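Local coordinates for protein 6-aminohexanoate-dimer hydrolase (Bacillus anthracis, PDB 4GB7) that probably hydrolyses the amide bond of 6-aminohexanoate dimers, as a serine hydrolase related to the beta-lactamases, at residues A77-A82 / V114-G119; L213-L218 / I296-A301. One frame throughout, in Å; residues are numbered along the deposited sequence.

Two small contacts, on opposite sides of the centre of the chain, illustrate how segments distant in sequence are tied together within one chain. From the N terminus, the chain first meets contact 1, where the loop 77-82 is joined by 114-119 after 31 residues. Only after this loop has closed does contact 2 open at the end of helix 206-214; 77 residues later, 296-301 closes it. The contacts therefore lie in series, neither enclosing nor crossing the other, with centres about 33 Å apart. Contact 1 fastens a loop to the five-stranded sheet, contact 2 fastens the end of helix 206-214 to the loop joining strands 287-290 and 303-305 of the smaller, four-stranded sheet.

Contact 1: A77-A82 / V114-G119; sequences ARFPSA and VVVHNG
F79 meets the branched end of V116 through CE1 and CZ, the outer part of its ring, giving the contact a small apolar centre. Two ring atoms and two methyls take part: CE1 of F79 lies 3.8 Å from CG1 of V116, and CZ of F79 lies 3.8 Å from CG2 of V116. The ring and the valine approach from opposite directions, and CG1 meets the ring obliquely. Both methyls reach it because V116 holds CG1 anti to its own backbone N (chi1 -178°) and CG2 beside that N, so the pair spreads across the two ring atoms. On the protein side the packing is close: A311 and Q315 of helix 307-318 and V388 of strand 387-393 also touch V116, while R312 of the same helix touches F79.

Toward solvent the association is slighter. The carbonyl oxygen of G119 lies at the edge of the F79 ring, near its plane and 4.1 Å from CE1 of F79, and CG of the exposed P80 stands 3.7 Å from that oxygen of G119. These are van der Waals contacts with a backbone group, and a nitrate ion, probably from the crystallisation liquor, sits close to G119. Backbone hydrogen bonds link P80 and A82 with L121 and hold the loop alongside strand 120-126, and N118 OD1 is hydrogen-bonded to K386 NZ. N118 and G119 both have positive phi, the conformation of a type I' turn, and they link strands 110-117 and 120-126. Such a two-residue beta-hairpin, here overlaid at its tip by a loop, forms one margin of the antiparallel five-stranded sheet of the serine beta-lactamase fold.

Contact 2: L213-L218 / I296-A301; sequences LASNIL and IEQASA
The hydroxyl of S215 is gripped from two quarters. Its OG accepts an almost straight hydrogen bond from NE2 of Q298, with NE2 to OG at 3.0 Å and an angle of 171° at the hydrogen, and it is also hydrogen-bonded to the L211 carbonyl one turn back in helix 206-214. The hydroxyl lies only 6° out of the Q298 amide plane, so one N-H is directed squarely at it. Beyond CG the glutamine runs extended (chi2 176°), which carries the amide across the gap to the helix end; NE2 of Q298 also comes within 3.4 Å of CB of S215.

That helix end is a Schellman motif: N216 turns to positive phi, and its N bonds to O of L213 at 3.0 Å. The helix ends there and the chain turns off, with the CB of I217 pointing toward the segment of Q298. CD1 of I217 approaches NE2 of Q298 to 3.6 Å, from the direction opposite to that of the glutamine chain, so the buried amide has a methyl beside it as well as a hydroxyl before it.

Y212 and I230 also touch Q298, and the backbones of Q298 and V290 are hydrogen-bonded. Q298 is itself the centre of an inverse gamma turn; two residues on, the carbonyl of S300 accepts a hydrogen bond from K143 NZ, the lysine of an apparent SxxK motif like that of the serine beta-lactamases.

Contact 1: A77-A82 / V114-G119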
ATOM      1  N   ALA A  77     -11.913   7.100  17.757  1.00 17.55           N
ATOM      2  CA  ALA A  77     -11.568   8.527  17.991  1.00 17.36           C
ATOM      3  C   ALA A  77     -12.023   9.276  16.748  1.00 18.13           C
ATOM      4  O   ALA A  77     -11.521   9.055  15.632  1.00 19.08           O
ATOM      5  CB  ALA A  77     -10.088   8.696  18.204  1.00 22.63           C
ATOM      6  N   ARG A  78     -13.057  10.076  16.928  1.00 17.78           N
ATOM      7  CA  ARG A  78     -13.567  10.933  15.880  1.00 19.39           C
ATOM      8  C   ARG A  78     -12.465  11.870  15.406  1.00 21.53           C
ATOM      9  O   ARG A  78     -11.780  12.479  16.209  1.00 22.34           O
ATOM     10  CB  ARG A  78     -14.727  11.754  16.401  1.00 21.76           C
ATOM     11  CG  ARG A  78     -15.380  12.622  15.333  1.00 26.04           C
ATOM     12  CD  ARG A  78     -16.420  13.591  15.921  1.00 22.32           C
ATOM     13  NE  ARG A  78     -15.686  14.740  16.397  1.00 25.74           N
ATOM     14  CZ  ARG A  78     -15.543  15.916  15.798  1.00 21.41           C
ATOM     15  NH1 ARG A  78     -16.223  16.261  14.743  1.00 27.81           N
ATOM     16  NH2 ARG A  78     -14.762  16.814  16.361  1.00 26.30           N
ATOM     17  N   PHE A  79     -12.345  12.046  14.094  1.00 20.05           N
ATOM     18  CA  PHE A  79     -11.381  12.993  13.593  1.00 19.53           C
ATOM     19  C   PHE A  79     -11.809  14.428  13.958  1.00 18.15           C
ATOM     20  O   PHE A  79     -12.854  14.864  13.497  1.00 20.34           O
ATOM     21  CB  PHE A  79     -11.237  12.871  12.053  1.00 24.97           C
ATOM     22  CG  PHE A  79      -9.878  12.486  11.629  1.00 20.95           C
ATOM     23  CD1 PHE A  79      -8.836  13.385  11.833  1.00 22.88           C
ATOM     24  CD2 PHE A  79      -9.638  11.306  11.005  1.00 25.05           C
ATOM     25  CE1 PHE A  79      -7.560  13.080  11.455  1.00 23.75           C
ATOM     26  CE2 PHE A  79      -8.347  10.981  10.635  1.00 24.26           C
ATOM     27  CZ  PHE A  79      -7.316  11.860  10.889  1.00 22.12           C
ATOM     28  N   PRO A  80     -10.975  15.198  14.671  1.00 17.97           N
ATOM     29  CA  PRO A  80     -11.261  16.642  14.740  1.00 19.62           C
ATOM     30  C   PRO A  80     -11.105  17.274  13.370  1.00 18.95           C
ATOM     31  O   PRO A  80     -10.300  16.815  12.571  1.00 18.07           O
ATOM     32  CB  PRO A  80     -10.245  17.183  15.715  1.00 22.41           C
ATOM     33  CG  PRO A  80      -9.207  16.170  15.793  1.00 22.15           C
ATOM     34  CD  PRO A  80      -9.729  14.847  15.331  1.00 20.54           C
ATOM     35  N   SER A  81     -11.894  18.287  13.085  1.00 18.15           N
ATOM     36  CA  SER A  81     -11.902  18.890  11.754  1.00 20.63           C
ATOM     37  C   SER A  81     -11.686  20.401  11.777  1.00 18.65           C
ATOM     38  O   SER A  81     -11.989  21.103  12.764  1.00 21.19           O
ATOM     39  CB  SER A  81     -13.211  18.602  11.016  1.00 22.37           C
ATOM     40  OG  SER A  81     -14.256  19.357  11.573  1.00 25.01           O
ATOM     41  N   ALA A  82     -11.177  20.887  10.663  1.00 19.15           N
ATOM     42  CA  ALA A  82     -11.105  22.261  10.358  1.00 19.52           C
ATOM     43  C   ALA A  82     -11.292  22.351   8.834  1.00 17.96           C
ATOM     44  O   ALA A  82     -10.354  22.561   8.049  1.00 18.53           O
ATOM     45  CB  ALA A  82      -9.776  22.845  10.779  1.00 20.50           C
ATOM     46  N   VAL A 114      -8.959  12.224   1.005  1.00 13.37           N
ATOM     47  CA  VAL A 114      -8.941  12.771   2.355  1.00 16.71           C
ATOM     48  C   VAL A 114      -7.650  13.570   2.587  1.00 15.17           C
ATOM     49  O   VAL A 114      -6.523  13.036   2.355  1.00 17.25           O
ATOM     50  CB  VAL A 114      -9.036  11.649   3.389  1.00 17.12           C
ATOM     51  CG1 VAL A 114      -8.874  12.177   4.814  1.00 18.66           C
ATOM     52  CG2 VAL A 114     -10.352  10.843   3.226  1.00 15.48           C
ATOM     53  N   VAL A 115      -7.808  14.781   3.107  1.00 16.00           N
ATOM     54  CA  VAL A 115      -6.702  15.667   3.456  1.00 17.83           C
ATOM     55  C   VAL A 115      -6.778  16.026   4.953  1.00 15.49           C
ATOM     56  O   VAL A 115      -7.769  16.543   5.453  1.00 17.08           O
ATOM     57  CB  VAL A 115      -6.680  16.964   2.635  1.00 17.49           C
ATOM     58  CG1 VAL A 115      -5.460  17.823   3.017  1.00 17.76           C
ATOM     59  CG2 VAL A 115      -6.788  16.687   1.142  1.00 15.03           C
ATOM     60  N   VAL A 116      -5.704  15.720   5.657  1.00 16.61           N
ATOM     61  CA  VAL A 116      -5.536  15.994   7.076  1.00 15.92           C
ATOM     62  C   VAL A 116      -4.349  16.969   7.201  1.00 16.11           C
ATOM     63  O   VAL A 116      -3.331  16.815   6.497  1.00 17.28           O
ATOM     64  CB  VAL A 116      -5.245  14.736   7.865  1.00 15.25           C
ATOM     65  CG1 VAL A 116      -5.127  15.037   9.376  1.00 19.23           C
ATOM     66  CG2 VAL A 116      -6.357  13.719   7.672  1.00 21.26           C
ATOM     67  N   HIS A 117      -4.489  17.973   8.055  1.00 13.89           N
ATOM     68  CA  HIS A 117      -3.490  19.058   8.208  1.00 15.64           C
ATOM     69  C   HIS A 117      -3.403  19.426   9.666  1.00 16.62           C
ATOM     70  O   HIS A 117      -4.412  19.708  10.318  1.00 17.34           O
ATOM     71  CB  HIS A 117      -3.888  20.275   7.410  1.00 15.18           C
ATOM     72  CG  HIS A 117      -2.874  21.371   7.434  1.00 17.46           C
ATOM     73  ND1 HIS A 117      -3.209  22.666   7.640  1.00 19.57           N
ATOM     74  CD2 HIS A 117      -1.477  21.333   7.283  1.00 19.58           C
ATOM     75  CE1 HIS A 117      -2.075  23.430   7.610  1.00 21.39           C
ATOM     76  NE2 HIS A 117      -1.016  22.617   7.404  1.00 19.45           N
ATOM     77  N   ASN A 118      -2.203  19.317  10.222  1.00 17.69           N
ATOM     78  CA  ASN A 118      -1.989  19.514  11.649  1.00 19.64           C
ATOM     79  C   ASN A 118      -2.949  18.668  12.494  1.00 16.39           C
ATOM     80  O   ASN A 118      -3.434  19.089  13.566  1.00 18.60           O
ATOM     81  CB  ASN A 118      -2.078  21.013  12.062  1.00 17.90           C
ATOM     82  CG  ASN A 118      -1.015  21.878  11.405  1.00 20.78           C
ATOM     83  OD1 ASN A 118       0.162  21.531  11.427  1.00 24.20           O
ATOM     84  ND2 ASN A 118      -1.423  23.006  10.834  1.00 23.02           N
ATOM     85  N   GLY A 119      -3.156  17.445  12.061  1.00 17.84           N
ATOM     86  CA  GLY A 119      -3.943  16.493  12.808  1.00 18.19           C
ATOM     87  C   GLY A 119      -5.425  16.773  12.831  1.00 17.10           C
ATOM     88  O   GLY A 119      -6.141  16.215  13.647  1.00 18.23           O
TER

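Contact 2: L213-L218 / I296-A301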
ATOM      1  N   LEU A 213      -3.080 -15.212  -9.407  1.00 21.21           N
ATOM      2  CA  LEU A 213      -3.278 -16.611  -9.771  1.00 18.40           C
ATOM      3  C   LEU A 213      -3.050 -17.512  -8.542  1.00 20.43           C
ATOM      4  O   LEU A 213      -3.845 -18.397  -8.249  1.00 21.36           O
ATOM      5  CB  LEU A 213      -2.347 -17.013 -10.889  1.00 19.27           C
ATOM      6  CG  LEU A 213      -2.757 -16.462 -12.266  1.00 18.44           C
ATOM      7  CD1 LEU A 213      -1.525 -16.424 -13.175  1.00 24.60           C
ATOM      8  CD2 LEU A 213      -3.923 -17.249 -12.867  1.00 23.01           C
ATOM      9  N   ALA A 214      -1.992 -17.240  -7.803  1.00 21.26           N
ATOM     10  CA  ALA A 214      -1.721 -17.957  -6.528  1.00 23.75           C
ATOM     11  C   ALA A 214      -2.870 -17.898  -5.527  1.00 24.25           C
ATOM     12  O   ALA A 214      -3.109 -18.860  -4.769  1.00 22.22           O
ATOM     13  CB  ALA A 214      -0.437 -17.442  -5.894  1.00 21.19           C
ATOM     14  N   SER A 215      -3.581 -16.765  -5.531  1.00 22.01           N
ATOM     15  CA  SER A 215      -4.678 -16.511  -4.629  1.00 23.96           C
ATOM     16  C   SER A 215      -6.022 -16.932  -5.207  1.00 23.95           C
ATOM     17  O   SER A 215      -7.049 -16.689  -4.584  1.00 28.17           O
ATOM     18  CB  SER A 215      -4.764 -15.009  -4.323  1.00 25.81           C
ATOM     19  OG  SER A 215      -3.566 -14.505  -3.821  1.00 25.87           O
ATOM     20  N   ASN A 216      -6.013 -17.505  -6.418  1.00 21.57           N
ATOM     21  CA  ASN A 216      -7.212 -17.982  -7.064  1.00 23.96           C
ATOM     22  C   ASN A 216      -8.202 -16.879  -7.435  1.00 21.97           C
ATOM     23  O   ASN A 216      -9.409 -17.109  -7.407  1.00 25.23           O
ATOM     24  CB  ASN A 216      -7.910 -19.049  -6.197  1.00 27.44           C
ATOM     25  CG  ASN A 216      -8.905 -19.877  -6.990  1.00 28.03           C
ATOM     26  OD1 ASN A 216      -8.695 -20.134  -8.166  1.00 31.61           O
ATOM     27  ND2 ASN A 216      -9.990 -20.295  -6.344  1.00 32.69           N
ATOM     28  N   ILE A 217      -7.708 -15.678  -7.737  1.00 23.92           N
ATOM     29  CA  ILE A 217      -8.615 -14.571  -8.077  1.00 22.20           C
ATOM     30  C   ILE A 217      -8.395 -14.078  -9.506  1.00 21.81           C
ATOM     31  O   ILE A 217      -8.968 -13.066  -9.911  1.00 26.14           O
ATOM     32  CB  ILE A 217      -8.581 -13.404  -7.043  1.00 26.15           C
ATOM     33  CG1 ILE A 217      -7.255 -12.646  -7.027  1.00 20.76           C
ATOM     34  CG2 ILE A 217      -8.921 -13.897  -5.650  1.00 27.54           C
ATOM     35  CD1 ILE A 217      -7.294 -11.390  -6.151  1.00 22.28           C
ATOM     36  N   LEU A 218      -7.534 -14.782 -10.252  1.00 21.50           N
ATOM     37  CA  LEU A 218      -7.551 -14.739 -11.730  1.00 22.79           C
ATOM     38  C   LEU A 218      -7.849 -16.150 -12.229  1.00 22.61           C
ATOM     39  O   LEU A 218      -7.698 -17.122 -11.489  1.00 22.93           O
ATOM     40  CB  LEU A 218      -6.243 -14.238 -12.313  1.00 23.60           C
ATOM     41  CG  LEU A 218      -5.982 -12.735 -12.149  1.00 21.31           C
ATOM     42  CD1 LEU A 218      -4.565 -12.382 -12.569  1.00 18.51           C
ATOM     43  CD2 LEU A 218      -7.035 -11.950 -12.928  1.00 23.41           C
ATOM     44  N   ILE A 296      -4.098 -17.535   3.818  1.00 18.90           N
ATOM     45  CA  ILE A 296      -2.896 -16.706   3.917  1.00 18.16           C
ATOM     46  C   ILE A 296      -3.151 -15.394   3.204  1.00 19.75           C
ATOM     47  O   ILE A 296      -3.513 -15.367   2.016  1.00 21.38           O
ATOM     48  CB  ILE A 296      -1.657 -17.414   3.325  1.00 21.08           C
ATOM     49  CG1 ILE A 296      -1.282 -18.654   4.145  1.00 24.60           C
ATOM     50  CG2 ILE A 296      -0.474 -16.472   3.227  1.00 19.22           C
ATOM     51  CD1 ILE A 296      -0.983 -18.422   5.601  1.00 25.45           C
ATOM     52  N   GLU A 297      -2.889 -14.290   3.911  1.00 18.38           N
ATOM     53  CA  GLU A 297      -3.194 -12.976   3.382  1.00 16.55           C
ATOM     54  C   GLU A 297      -2.219 -12.581   2.253  1.00 16.28           C
ATOM     55  O   GLU A 297      -1.055 -12.936   2.290  1.00 18.37           O
ATOM     56  CB  GLU A 297      -3.089 -11.886   4.459  1.00 18.93           C
ATOM     57  CG  GLU A 297      -3.958 -12.100   5.695  1.00 18.83           C
ATOM     58  CD  GLU A 297      -3.345 -12.915   6.793  1.00 17.94           C
ATOM     59  OE1 GLU A 297      -2.284 -13.556   6.578  1.00 21.15           O
ATOM     60  OE2 GLU A 297      -4.019 -12.975   7.866  1.00 20.79           O
ATOM     61  N   GLN A 298      -2.726 -11.857   1.246  1.00 16.28           N
ATOM     62  CA  GLN A 298      -1.877 -11.107   0.320  1.00 16.23           C
ATOM     63  C   GLN A 298      -1.306  -9.922   1.075  1.00 18.57           C
ATOM     64  O   GLN A 298      -1.897  -8.848   1.041  1.00 18.97           O
ATOM     65  CB  GLN A 298      -2.696 -10.523  -0.844  1.00 18.50           C
ATOM     66  CG  GLN A 298      -3.283 -11.546  -1.756  1.00 19.52           C
ATOM     67  CD  GLN A 298      -4.150 -10.912  -2.807  1.00 21.38           C
ATOM     68  OE1 GLN A 298      -4.431  -9.709  -2.755  1.00 27.01           O
ATOM     69  NE2 GLN A 298      -4.608 -11.714  -3.735  1.00 25.25           N
ATOM     70  N   ALA A 299      -0.162 -10.112   1.719  1.00 17.21           N
ATOM     71  CA  ALA A 299       0.486  -9.052   2.444  1.00 17.30           C
ATOM     72  C   ALA A 299       0.887  -7.866   1.559  1.00 16.08           C
ATOM     73  O   ALA A 299       1.016  -6.733   2.034  1.00 18.82           O
ATOM     74  CB  ALA A 299       1.740  -9.604   3.158  1.00 19.37           C
ATOM     75  N   SER A 300       1.102  -8.150   0.272  1.00 17.94           N
ATOM     76  CA  SER A 300       1.691  -7.190  -0.654  1.00 15.84           C
ATOM     77  C   SER A 300       0.631  -6.362  -1.305  1.00 17.81           C
ATOM     78  O   SER A 300       0.945  -5.316  -1.833  1.00 19.33           O
ATOM     79  CB  SER A 300       2.525  -7.901  -1.738  1.00 18.63           C
ATOM     80  OG  SER A 300       1.713  -8.767  -2.504  1.00 20.10           O
ATOM     81  N   ALA A 301      -0.622  -6.805  -1.254  1.00 15.10           N
ATOM     82  CA  ALA A 301      -1.634  -6.145  -2.122  1.00 16.96           C
ATOM     83  C   ALA A 301      -3.088  -6.255  -1.682  1.00 16.30           C
ATOM     84  O   ALA A 301      -3.999  -5.727  -2.374  1.00 17.88           O
ATOM     85  CB  ALA A 301      -1.502  -6.732  -3.517  1.00 21.46           C
TER